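Side-chain contact in bartonella effector protein (Bep) substrate of VirB T4SS (Bartonella clarridgeiae, PDB 4YK2), which is a type IV secretion effector whose BID domain, the part described here, probably serves as the signal for its translocation through the VirB machinery: residues K39-R42 against R43-I47. Numbering follows the deposited sequence. Where two conformers were deposited one is given.
Sequences KEIR and RLSQI
Arg-43 grips the carboxylate of Glu-40, three residues earlier on the same helix, side-on with two nitrogens: NE meets OE1 at 2.8 Å and NH2 of Arg-43 meets OE2 of Glu-40 at 2.6 Å. Both bonds are nearly straight and leave within the guanidinium plane, but the carboxylate is turned 38° against that plane, which puts the donors out of its own plane. Glu-40 sends CG anti to its backbone N (chi1 -180°) and then bends at chi2, swinging the acid alongside the arginine chain; the two bonds fix how both groups are rotated. Leu-44, one residue on, donates its backbone N-H to Glu-40 O, with N 2.9 Å from that oxygen, and lays CD1 3.7 Å from Glu-40 CG, so a leucine methyl rests against the CG methylene of the glutamate. At Ser-45 the side chain turns back on its own helix: with OG beside the backbone N (chi1 -69°), the hydroxyl donates to Ile-41 O at 2.8 Å. Ser-45 N reaches that oxygen from the opposite face of the carbonyl plane, so the single carbonyl oxygen of the buried Ile-41 takes two bonds. Gln-46 N continues the backbone pattern onto Arg-42 O. Ile-41 and Ser-45 face helix 106-123, touching Tyr-116 and Leu-109 respectively. An i/i+3 salt bridge and a serine folded back onto an i-4 carbonyl are familiar in alpha-helices, here the long helix 21-49 of the BID-domain four-helix bundle.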
loop_
_atom_site.group_PDB
_atom_site.type_symbol
_atom_site.label_atom_id
_atom_site.label_comp_id
_atom_site.label_asym_id
_atom_site.label_seq_id
_atom_site.Cartn_x
_atom_site.Cartn_y
_atom_site.Cartn_z
ATOM N N LYS A 39 2.046 -2.899 -7.818
ATOM C CA LYS A 39 1.719 -4.309 -7.978
ATOM C C LYS A 39 1.693 -5.035 -6.627
ATOM O O LYS A 39 0.773 -5.797 -6.339
ATOM C CB LYS A 39 2.731 -4.968 -8.924
ATOM C CG LYS A 39 2.486 -6.444 -9.225
ATOM C CD LYS A 39 3.589 -6.967 -10.171
ATOM C CE LYS A 39 3.307 -8.378 -10.679
ATOM N NZ LYS A 39 4.226 -8.768 -11.792
ATOM N N GLU A 40 2.713 -4.816 -5.807
ATOM C CA GLU A 40 2.766 -5.468 -4.506
ATOM C C GLU A 40 1.645 -4.963 -3.583
ATOM O O GLU A 40 1.089 -5.738 -2.800
ATOM C CB GLU A 40 4.138 -5.260 -3.855
ATOM C CG GLU A 40 4.318 -5.907 -2.479
ATOM C CD GLU A 40 4.370 -7.436 -2.516
ATOM O OE1 GLU A 40 4.087 -8.043 -3.568
ATOM O OE2 GLU A 40 4.696 -8.043 -1.475
ATOM N N ILE A 41 1.306 -3.677 -3.680
ATOM C CA ILE A 41 0.177 -3.142 -2.904
ATOM C C ILE A 41 -1.141 -3.827 -3.303
ATOM O O ILE A 41 -1.974 -4.144 -2.442
ATOM C CB ILE A 41 0.090 -1.610 -3.044
ATOM C CG1 ILE A 41 1.284 -0.962 -2.317
ATOM C CG2 ILE A 41 -1.234 -1.087 -2.453
ATOM C CD1 ILE A 41 1.432 0.537 -2.571
ATOM N N ARG A 42 -1.334 -4.058 -4.600
ATOM C CA ARG A 42 -2.518 -4.783 -5.051
ATOM C C ARG A 42 -2.544 -6.209 -4.488
ATOM O O ARG A 42 -3.583 -6.671 -4.006
ATOM C CB ARG A 42 -2.595 -4.820 -6.584
ATOM C CG ARG A 42 -3.166 -3.547 -7.213
ATOM C CD ARG A 42 -3.504 -3.742 -8.688
ATOM N NE ARG A 42 -2.358 -4.227 -9.450
ATOM C CZ ARG A 42 -1.525 -3.446 -10.127
ATOM N NH1 ARG A 42 -1.707 -2.132 -10.152
ATOM N NH2 ARG A 42 -0.513 -3.986 -10.785
ATOM N N ARG A 43 -1.403 -6.896 -4.553
ATOM C CA ARG A 43 -1.296 -8.276 -4.076
ATOM C C ARG A 43 -1.585 -8.364 -2.585
ATOM O O ARG A 43 -2.362 -9.215 -2.133
ATOM C CB ARG A 43 0.101 -8.853 -4.367
ATOM C CG ARG A 43 0.193 -10.376 -4.172
ATOM C CD ARG A 43 1.639 -10.911 -4.293
ATOM N NE ARG A 43 2.491 -10.364 -3.235
ATOM C CZ ARG A 43 2.593 -10.878 -2.009
ATOM N NH1 ARG A 43 1.895 -11.956 -1.676
ATOM N NH2 ARG A 43 3.392 -10.316 -1.109
ATOM N N LEU A 44 -0.979 -7.464 -1.822
ATOM C CA LEU A 44 -1.194 -7.437 -0.374
ATOM C C LEU A 44 -2.602 -6.960 0.023
ATOM O O LEU A 44 -3.161 -7.431 1.022
ATOM C CB LEU A 44 -0.133 -6.559 0.283
ATOM C CG LEU A 44 1.296 -7.120 0.173
ATOM C CD1 LEU A 44 2.296 -6.070 0.594
ATOM C CD2 LEU A 44 1.478 -8.371 1.033
ATOM N N SER A 45 -3.175 -6.038 -0.748
ATOM C CA SER A 45 -4.528 -5.535 -0.449
ATOM C C SER A 45 -5.582 -6.628 -0.657
ATOM O O SER A 45 -6.582 -6.702 0.069
ATOM C CB SER A 45 -4.868 -4.309 -1.316
ATOM O OG SER A 45 -4.082 -3.171 -0.951
ATOM N N GLN A 46 -5.357 -7.460 -1.665
ATOM C CA GLN A 46 -6.189 -8.636 -1.883
ATOM C C GLN A 46 -6.178 -9.528 -0.636
ATOM O O GLN A 46 -7.233 -10.017 -0.203
ATOM C CB GLN A 46 -5.714 -9.409 -3.119
ATOM C CG GLN A 46 -6.348 -10.801 -3.293
ATOM C CD GLN A 46 -7.864 -10.759 -3.421
ATOM O OE1 GLN A 46 -8.435 -9.789 -3.931
ATOM N NE2 GLN A 46 -8.525 -11.821 -2.961
ATOM N N ILE A 47 -5.000 -9.721 -0.046
ATOM C CA ILE A 47 -4.879 -10.574 1.141
ATOM C C ILE A 47 -5.498 -9.926 2.379
ATOM O O ILE A 47 -6.209 -10.579 3.151
ATOM C CB ILE A 47 -3.402 -10.935 1.420
ATOM C CG1 ILE A 47 -2.801 -11.711 0.239
ATOM C CG2 ILE A 47 -3.305 -11.751 2.699
ATOM C CD1 ILE A 47 -1.269 -11.875 0.302
#